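Local coordinates for nitrite transporter NirC (PDB 4FC4), which forms a pentameric channel of the formate/nitrite transporter family that carries nitrite into and out of the cell across the cytoplasmic membrane, at residues 131-145 with 204-217. Sequence-based numbering, arbitrary orientation.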
ATOM      1  N   LEU B 131     -25.947 -15.812  -8.703  1.00 48.45           N
ATOM      2  CA  LEU B 131     -26.860 -16.187  -9.796  1.00 48.47           C
ATOM      3  C   LEU B 131     -28.307 -16.431  -9.450  1.00 52.48           C
ATOM      4  O   LEU B 131     -29.164 -15.919 -10.186  1.00 53.17           O
ATOM      5  CB  LEU B 131     -26.366 -17.422 -10.540  1.00 47.49           C
ATOM      6  CG  LEU B 131     -24.919 -17.223 -10.982  1.00 48.43           C
ATOM      7  CD1 LEU B 131     -24.376 -18.482 -11.648  1.00 46.04           C
ATOM      8  CD2 LEU B 131     -24.759 -15.973 -11.847  1.00 44.63           C
ATOM      9  N   PRO B 132     -28.584 -17.239  -8.369  1.00 54.02           N
ATOM     10  CA  PRO B 132     -29.933 -17.773  -8.140  1.00 57.98           C
ATOM     11  C   PRO B 132     -30.940 -16.766  -7.586  1.00 59.79           C
ATOM     12  O   PRO B 132     -32.141 -16.909  -7.850  1.00 56.79           O
ATOM     13  CB  PRO B 132     -29.699 -18.923  -7.144  1.00 55.65           C
ATOM     14  CG  PRO B 132     -28.521 -18.466  -6.338  1.00 58.45           C
ATOM     15  CD  PRO B 132     -27.669 -17.633  -7.263  1.00 54.76           C
ATOM     16  N   VAL B 133     -30.469 -15.755  -6.842  1.00 59.91           N
ATOM     17  CA  VAL B 133     -31.424 -14.762  -6.299  1.00 61.16           C
ATOM     18  C   VAL B 133     -31.749 -13.607  -7.277  1.00 61.52           C
ATOM     19  O   VAL B 133     -30.815 -12.948  -7.761  1.00 57.95           O
ATOM     20  CB  VAL B 133     -31.022 -14.272  -4.884  1.00 58.83           C
ATOM     21  CG1 VAL B 133     -32.148 -13.455  -4.255  1.00 55.37           C
ATOM     22  CG2 VAL B 133     -30.681 -15.466  -3.990  1.00 56.14           C
ATOM     23  N   ASP B 134     -33.054 -13.390  -7.565  1.00 60.88           N
ATOM     24  CA  ASP B 134     -33.530 -12.276  -8.432  1.00 62.30           C
ATOM     25  C   ASP B 134     -33.063 -10.883  -7.969  1.00 59.58           C
ATOM     26  O   ASP B 134     -32.855  -9.946  -8.765  1.00 57.42           O
ATOM     27  CB  ASP B 134     -35.067 -12.302  -8.616  1.00 67.51           C
ATOM     28  CG  ASP B 134     -35.864 -11.997  -7.306  1.00 71.05           C
ATOM     29  OD1 ASP B 134     -35.308 -12.005  -6.184  1.00 71.11           O
ATOM     30  OD2 ASP B 134     -37.083 -11.751  -7.403  1.00 74.34           O
ATOM     31  N   THR B 135     -32.857 -10.763  -6.673  1.00 58.52           N
ATOM     32  CA  THR B 135     -32.429  -9.502  -6.132  1.00 58.82           C
ATOM     33  C   THR B 135     -30.933  -9.176  -6.291  1.00 57.74           C
ATOM     34  O   THR B 135     -30.547  -8.035  -6.040  1.00 58.66           O
ATOM     35  CB  THR B 135     -32.800  -9.369  -4.661  1.00 61.48           C
ATOM     36  OG1 THR B 135     -32.443  -8.052  -4.267  1.00 67.39           O
ATOM     37  CG2 THR B 135     -32.020 -10.350  -3.810  1.00 58.35           C
ATOM     38  N   SER B 136     -30.113 -10.163  -6.678  1.00 53.87           N
ATOM     39  CA  SER B 136     -28.702  -9.965  -6.900  1.00 52.78           C
ATOM     40  C   SER B 136     -28.354  -8.719  -7.747  1.00 53.69           C
ATOM     41  O   SER B 136     -28.965  -8.472  -8.829  1.00 53.62           O
ATOM     42  CB  SER B 136     -28.093 -11.206  -7.571  1.00 51.29           C
ATOM     43  OG  SER B 136     -26.756 -10.956  -8.087  1.00 47.44           O
ATOM     44  N   ILE B 137     -27.308  -8.006  -7.313  1.00 46.90           N
ATOM     45  CA  ILE B 137     -26.873  -6.827  -8.056  1.00 46.93           C
ATOM     46  C   ILE B 137     -26.395  -7.155  -9.467  1.00 46.04           C
ATOM     47  O   ILE B 137     -26.408  -6.273 -10.325  1.00 49.28           O
ATOM     48  CB  ILE B 137     -25.859  -5.903  -7.292  1.00 44.16           C
ATOM     49  CG1 ILE B 137     -24.496  -6.567  -7.068  1.00 41.15           C
ATOM     50  CG2 ILE B 137     -26.478  -5.460  -5.962  1.00 47.12           C
ATOM     51  CD1 ILE B 137     -23.367  -5.548  -6.743  1.00 38.95           C
ATOM     52  N   VAL B 138     -25.964  -8.394  -9.687  1.00 45.90           N
ATOM     53  CA  VAL B 138     -25.653  -8.890 -11.033  1.00 45.91           C
ATOM     54  C   VAL B 138     -26.870  -8.671 -11.921  1.00 45.81           C
ATOM     55  O   VAL B 138     -26.734  -8.150 -13.030  1.00 49.20           O
ATOM     56  CB  VAL B 138     -25.164 -10.391 -11.034  1.00 47.29           C
ATOM     57  CG1 VAL B 138     -25.395 -11.128 -12.355  1.00 44.58           C
ATOM     58  CG2 VAL B 138     -23.681 -10.510 -10.659  1.00 43.86           C
ATOM     59  N   HIS B 139     -28.060  -9.011 -11.440  1.00 47.91           N
ATOM     60  CA  HIS B 139     -29.296  -8.793 -12.262  1.00 48.46           C
ATOM     61  C   HIS B 139     -29.746  -7.366 -12.391  1.00 48.52           C
ATOM     62  O   HIS B 139     -30.096  -6.945 -13.505  1.00 52.07           O
ATOM     63  CB  HIS B 139     -30.433  -9.696 -11.836  1.00 46.06           C
ATOM     64  CG  HIS B 139     -30.039 -11.128 -11.825  1.00 48.35           C
ATOM     65  ND1 HIS B 139     -30.232 -11.929 -10.763  1.00 49.66           N
ATOM     66  CD2 HIS B 139     -29.332 -11.877 -12.764  1.00 48.89           C
ATOM     67  CE1 HIS B 139     -29.719 -13.146 -11.028  1.00 50.46           C
ATOM     68  NE2 HIS B 139     -29.175 -13.115 -12.256  1.00 49.91           N
ATOM     69  N   SER B 140     -29.706  -6.588 -11.304  1.00 44.63           N
ATOM     70  CA  SER B 140     -30.193  -5.232 -11.414  1.00 45.15           C
ATOM     71  C   SER B 140     -29.188  -4.357 -12.192  1.00 45.31           C
ATOM     72  O   SER B 140     -29.572  -3.504 -13.000  1.00 45.68           O
ATOM     73  CB  SER B 140     -30.578  -4.672 -10.065  1.00 44.20           C
ATOM     74  OG  SER B 140     -29.482  -4.718  -9.195  1.00 44.81           O
ATOM     75  N   VAL B 141     -27.895  -4.597 -12.022  1.00 43.96           N
ATOM     76  CA  VAL B 141     -26.908  -3.789 -12.773  1.00 43.91           C
ATOM     77  C   VAL B 141     -26.879  -4.149 -14.276  1.00 47.16           C
ATOM     78  O   VAL B 141     -26.837  -3.255 -15.111  1.00 50.71           O
ATOM     79  CB  VAL B 141     -25.504  -3.805 -12.097  1.00 40.79           C
ATOM     80  CG1 VAL B 141     -24.462  -3.004 -12.884  1.00 37.04           C
ATOM     81  CG2 VAL B 141     -25.637  -3.235 -10.722  1.00 37.09           C
ATOM     82  N   ALA B 142     -26.972  -5.441 -14.616  1.00 50.76           N
ATOM     83  CA  ALA B 142     -26.961  -5.893 -16.034  1.00 49.89           C
ATOM     84  C   ALA B 142     -28.136  -5.304 -16.767  1.00 53.07           C
ATOM     85  O   ALA B 142     -27.979  -4.749 -17.861  1.00 53.15           O
ATOM     86  CB  ALA B 142     -26.994  -7.407 -16.136  1.00 47.41           C
ATOM     87  N   LEU B 143     -29.311  -5.387 -16.133  1.00 54.42           N
ATOM     88  CA  LEU B 143     -30.553  -4.876 -16.747  1.00 54.97           C
ATOM     89  C   LEU B 143     -30.436  -3.354 -16.962  1.00 54.23           C
ATOM     90  O   LEU B 143     -30.683  -2.880 -18.054  1.00 53.84           O
ATOM     91  CB  LEU B 143     -31.801  -5.277 -15.932  1.00 53.76           C
ATOM     92  CG  LEU B 143     -33.141  -4.601 -16.284  1.00 55.85           C
ATOM     93  CD1 LEU B 143     -33.686  -5.065 -17.630  1.00 55.23           C
ATOM     94  CD2 LEU B 143     -34.204  -4.789 -15.179  1.00 54.06           C
ATOM     95  N   ALA B 144     -29.969  -2.618 -15.948  1.00 52.98           N
ATOM     96  CA  ALA B 144     -29.802  -1.163 -16.094  1.00 52.83           C
ATOM     97  C   ALA B 144     -28.831  -0.852 -17.254  1.00 50.36           C
ATOM     98  O   ALA B 144     -29.043   0.099 -18.028  1.00 52.16           O
ATOM     99  CB  ALA B 144     -29.416  -0.461 -14.768  1.00 46.07           C
ATOM    100  N   LYS B 145     -27.809  -1.691 -17.422  1.00 49.70           N
ATOM    101  CA  LYS B 145     -26.833  -1.450 -18.495  1.00 49.51           C
ATOM    102  C   LYS B 145     -27.480  -1.685 -19.849  1.00 53.76           C
ATOM    103  O   LYS B 145     -27.107  -1.017 -20.813  1.00 54.59           O
ATOM    104  CB  LYS B 145     -25.590  -2.298 -18.359  1.00 48.28           C
ATOM    105  CG  LYS B 145     -24.594  -1.829 -17.300  1.00 48.93           C
ATOM    106  CD  LYS B 145     -23.656  -2.978 -16.958  1.00 49.76           C
ATOM    107  CE  LYS B 145     -22.531  -2.586 -16.023  1.00 42.45           C
ATOM    108  NZ  LYS B 145     -21.680  -1.573 -16.656  1.00 41.88           N
ATOM    109  N   LEU B 204     -20.412  -9.812 -17.182  1.00 42.99           N
ATOM    110  CA  LEU B 204     -21.566  -9.473 -16.364  1.00 42.21           C
ATOM    111  C   LEU B 204     -22.809  -9.992 -17.068  1.00 45.57           C
ATOM    112  O   LEU B 204     -23.689 -10.613 -16.430  1.00 47.86           O
ATOM    113  CB  LEU B 204     -21.670  -7.977 -16.158  1.00 39.72           C
ATOM    114  CG  LEU B 204     -22.872  -7.653 -15.291  1.00 40.81           C
ATOM    115  CD1 LEU B 204     -22.717  -8.187 -13.861  1.00 41.22           C
ATOM    116  CD2 LEU B 204     -23.031  -6.152 -15.371  1.00 38.36           C
ATOM    117  N   PHE B 205     -22.878  -9.743 -18.381  1.00 44.84           N
ATOM    118  CA  PHE B 205     -24.047 -10.135 -19.122  1.00 47.57           C
ATOM    119  C   PHE B 205     -24.257 -11.624 -19.111  1.00 50.63           C
ATOM    120  O   PHE B 205     -25.406 -12.076 -19.087  1.00 52.58           O
ATOM    121  CB  PHE B 205     -24.060  -9.561 -20.531  1.00 49.27           C
ATOM    122  CG  PHE B 205     -24.237  -8.053 -20.572  1.00 49.37           C
ATOM    123  CD1 PHE B 205     -25.097  -7.417 -19.714  1.00 52.38           C
ATOM    124  CD2 PHE B 205     -23.519  -7.267 -21.465  1.00 50.91           C
ATOM    125  CE1 PHE B 205     -25.245  -6.034 -19.745  1.00 55.08           C
ATOM    126  CE2 PHE B 205     -23.670  -5.884 -21.508  1.00 49.88           C
ATOM    127  CZ  PHE B 205     -24.533  -5.266 -20.642  1.00 50.00           C
ATOM    128  N   ALA B 206     -23.159 -12.393 -19.053  1.00 51.12           N
ATOM    129  CA  ALA B 206     -23.260 -13.848 -19.179  1.00 48.98           C
ATOM    130  C   ALA B 206     -23.720 -14.401 -17.808  1.00 48.47           C
ATOM    131  O   ALA B 206     -24.632 -15.267 -17.716  1.00 49.71           O
ATOM    132  CB  ALA B 206     -21.944 -14.449 -19.689  1.00 43.29           C
ATOM    133  N   LEU B 207     -23.138 -13.851 -16.755  1.00 43.81           N
ATOM    134  CA  LEU B 207     -23.524 -14.161 -15.386  1.00 44.60           C
ATOM    135  C   LEU B 207     -25.015 -13.911 -15.114  1.00 48.12           C
ATOM    136  O   LEU B 207     -25.705 -14.761 -14.559  1.00 51.71           O
ATOM    137  CB  LEU B 207     -22.708 -13.283 -14.437  1.00 44.29           C
ATOM    138  CG  LEU B 207     -21.238 -13.632 -14.241  1.00 41.03           C
ATOM    139  CD1 LEU B 207     -20.640 -12.579 -13.333  1.00 44.75           C
ATOM    140  CD2 LEU B 207     -21.056 -15.059 -13.688  1.00 42.46           C
ATOM    141  N   SER B 208     -25.527 -12.742 -15.486  1.00 49.36           N
ATOM    142  CA  SER B 208     -26.941 -12.534 -15.331  1.00 51.22           C
ATOM    143  C   SER B 208     -27.734 -13.501 -16.228  1.00 54.54           C
ATOM    144  O   SER B 208     -28.778 -14.060 -15.806  1.00 60.22           O
ATOM    145  CB  SER B 208     -27.339 -11.079 -15.571  1.00 49.75           C
ATOM    146  OG  SER B 208     -28.730 -10.970 -15.333  1.00 51.53           O
ATOM    147  N   TRP B 209     -27.239 -13.736 -17.443  1.00 54.67           N
ATOM    148  CA  TRP B 209     -27.944 -14.631 -18.385  1.00 55.46           C
ATOM    149  C   TRP B 209     -28.094 -16.024 -17.838  1.00 57.95           C
ATOM    150  O   TRP B 209     -29.172 -16.634 -17.968  1.00 58.79           O
ATOM    151  CB  TRP B 209     -27.263 -14.664 -19.758  1.00 54.11           C
ATOM    152  CG  TRP B 209     -28.088 -15.393 -20.792  1.00 55.97           C
ATOM    153  CD1 TRP B 209     -27.800 -16.612 -21.401  1.00 56.10           C
ATOM    154  CD2 TRP B 209     -29.390 -14.981 -21.362  1.00 58.75           C
ATOM    155  NE1 TRP B 209     -28.795 -16.977 -22.285  1.00 59.66           N
ATOM    156  CE2 TRP B 209     -29.779 -16.051 -22.317  1.00 61.64           C
ATOM    157  CE3 TRP B 209     -30.240 -13.878 -21.193  1.00 59.85           C
ATOM    158  CZ2 TRP B 209     -30.965 -15.993 -23.056  1.00 60.98           C
ATOM    159  CZ3 TRP B 209     -31.431 -13.831 -21.950  1.00 61.43           C
ATOM    160  CH2 TRP B 209     -31.779 -14.870 -22.858  1.00 60.89           C
ATOM    161  N   PHE B 210     -27.023 -16.543 -17.210  1.00 55.47           N
ATOM    162  CA  PHE B 210     -27.057 -17.909 -16.683  1.00 53.86           C
ATOM    163  C   PHE B 210     -27.766 -17.962 -15.326  1.00 55.33           C
ATOM    164  O   PHE B 210     -27.881 -19.008 -14.736  1.00 56.54           O
ATOM    165  CB  PHE B 210     -25.648 -18.525 -16.548  1.00 52.63           C
ATOM    166  CG  PHE B 210     -24.854 -18.583 -17.840  1.00 53.43           C
ATOM    167  CD1 PHE B 210     -25.460 -18.967 -19.055  1.00 53.88           C
ATOM    168  CD2 PHE B 210     -23.475 -18.280 -17.830  1.00 49.24           C
ATOM    169  CE1 PHE B 210     -24.721 -18.990 -20.233  1.00 57.43           C
ATOM    170  CE2 PHE B 210     -22.726 -18.327 -18.993  1.00 50.13           C
ATOM    171  CZ  PHE B 210     -23.343 -18.686 -20.204  1.00 55.08           C
ATOM    172  N   GLY B 211     -28.232 -16.845 -14.810  1.00 53.23           N
ATOM    173  CA  GLY B 211     -28.831 -16.862 -13.491  1.00 56.70           C
ATOM    174  C   GLY B 211     -30.300 -16.576 -13.611  1.00 59.82           C
ATOM    175  O   GLY B 211     -30.853 -16.633 -14.713  1.00 62.45           O
ATOM    176  N   HIS B 212     -30.894 -16.237 -12.478  1.00 58.40           N
ATOM    177  CA  HIS B 212     -32.298 -16.017 -12.350  1.00 61.30           C
ATOM    178  C   HIS B 212     -32.544 -14.557 -12.696  1.00 63.88           C
ATOM    179  O   HIS B 212     -32.839 -13.737 -11.820  1.00 68.81           O
ATOM    180  CB  HIS B 212     -32.654 -16.376 -10.906  1.00 65.32           C
ATOM    181  CG  HIS B 212     -34.148 -16.381 -10.581  1.00 75.97           C
ATOM    182  ND1 HIS B 212     -35.083 -16.889 -11.408  1.00 81.01           N
ATOM    183  CD2 HIS B 212     -34.841 -15.934  -9.431  1.00 75.15           C
ATOM    184  CE1 HIS B 212     -36.299 -16.758 -10.834  1.00 84.35           C
ATOM    185  NE2 HIS B 212     -36.139 -16.171  -9.628  1.00 80.49           N
ATOM    186  N   HIS B 213     -32.410 -14.193 -13.972  1.00 60.73           N
ATOM    187  CA  HIS B 213     -32.670 -12.805 -14.408  1.00 60.13           C
ATOM    188  C   HIS B 213     -34.150 -12.579 -14.681  1.00 64.16           C
ATOM    189  O   HIS B 213     -34.901 -13.535 -14.874  1.00 65.84           O
ATOM    190  CB  HIS B 213     -31.866 -12.493 -15.662  1.00 59.73           C
ATOM    191  CG  HIS B 213     -32.148 -13.437 -16.801  1.00 62.20           C
ATOM    192  ND1 HIS B 213     -33.170 -13.243 -17.664  1.00 64.32           N
ATOM    193  CD2 HIS B 213     -31.535 -14.638 -17.181  1.00 61.92           C
ATOM    194  CE1 HIS B 213     -33.218 -14.261 -18.561  1.00 62.86           C
ATOM    195  NE2 HIS B 213     -32.228 -15.119 -18.267  1.00 63.01           N
ATOM    196  N   SER B 214     -34.592 -11.325 -14.712  1.00 61.59           N
ATOM    197  CA  SER B 214     -35.984 -11.055 -15.011  1.00 64.26           C
ATOM    198  C   SER B 214     -36.283 -11.206 -16.527  1.00 65.82           C
ATOM    199  O   SER B 214     -35.378 -11.392 -17.346  1.00 64.34           O
ATOM    200  CB  SER B 214     -36.375  -9.659 -14.520  1.00 61.55           C
ATOM    201  OG  SER B 214     -35.972  -8.685 -15.462  1.00 58.74           O
ATOM    202  N   ASP B 215     -37.552 -11.124 -16.902  1.00 68.88           N
ATOM    203  CA  ASP B 215     -37.933 -11.282 -18.322  1.00 74.51           C
ATOM    204  C   ASP B 215     -37.586 -10.043 -19.134  1.00 73.03           C
ATOM    205  O   ASP B 215     -37.443 -10.115 -20.364  1.00 76.19           O
ATOM    206  CB  ASP B 215     -39.428 -11.564 -18.467  1.00 77.31           C
ATOM    207  CG  ASP B 215     -39.943 -12.438 -17.364  1.00 83.07           C
ATOM    208  OD1 ASP B 215     -39.383 -12.387 -16.223  1.00 79.83           O
ATOM    209  OD2 ASP B 215     -40.924 -13.163 -17.638  1.00 88.75           O
ATOM    210  N   ALA B 216     -37.475  -8.913 -18.433  1.00 68.87           N
ATOM    211  CA  ALA B 216     -37.088  -7.642 -19.025  1.00 65.48           C
ATOM    212  C   ALA B 216     -35.673  -7.704 -19.600  1.00 63.74           C
ATOM    213  O   ALA B 216     -35.270  -6.800 -20.300  1.00 68.82           O
ATOM    214  CB  ALA B 216     -37.234  -6.507 -18.004  1.00 60.12           C
ATOM    215  N   TYR B 217     -34.936  -8.776 -19.318  1.00 62.51           N
ATOM    216  CA  TYR B 217     -33.505  -8.899 -19.666  1.00 61.73           C
ATOM    217  C   TYR B 217     -33.360  -9.834 -20.857  1.00 62.53           C
ATOM    218  O   TYR B 217     -33.639 -11.032 -20.726  1.00 62.25           O
ATOM    219  CB  TYR B 217     -32.744  -9.523 -18.487  1.00 58.22           C
ATOM    220  CG  TYR B 217     -31.258  -9.688 -18.700  1.00 56.54           C
ATOM    221  CD1 TYR B 217     -30.410  -8.570 -18.693  1.00 55.92           C
ATOM    222  CD2 TYR B 217     -30.684 -10.952 -18.867  1.00 55.37           C
ATOM    223  CE1 TYR B 217     -29.046  -8.694 -18.887  1.00 54.16           C
ATOM    224  CE2 TYR B 217     -29.316 -11.097 -19.067  1.00 51.74           C
ATOM    225  CZ  TYR B 217     -28.487  -9.964 -19.058  1.00 52.95           C
ATOM    226  OH  TYR B 217     -27.103 -10.031 -19.235  1.00 45.04           O
TER
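His-139 turns its ring into the bend at Gly-211, His-212 and His-213. CG lies anti to the carbonyl carbon (chi1 -54°), which swings the ring across to the other segment although CB itself points along the interface. Beyond CB, His-139 CG faces His-212 O and ND1 makes a weak hydrogen bond to Val-133 O within its own segment; across the ring, His-139 CD2 lies 3.5 Å from Ser-208 CB. At the tip, His-139 CE1 is 3.3 Å from His-212 O, over one ring face, and His-139 NE2 is 3.6 Å from His-212 N; His-213 CA makes a CH-pi contact with the ring. His-212 N also donates a nearly straight hydrogen bond (2.9 Å, 177°) to Leu-131 O, tying the two loops together. On helix 137-145, Leu-204 enters as a knob among Val-138, Val-141, Ala-142 and Lys-145, whose NZ continues to a salt bridge with Glu-196. A short helix and its preceding loop are thus laid across the last turns of helix 198-209 and the loop after it, all within one subunit (axes of 137-145 and 204-209 8.9 Å apart, signed crossing angle -123°). Helices 24-51, 98-125 and 219-248 pack around the contact, through Phe-46, Tyr-123 and Ile-222 among others.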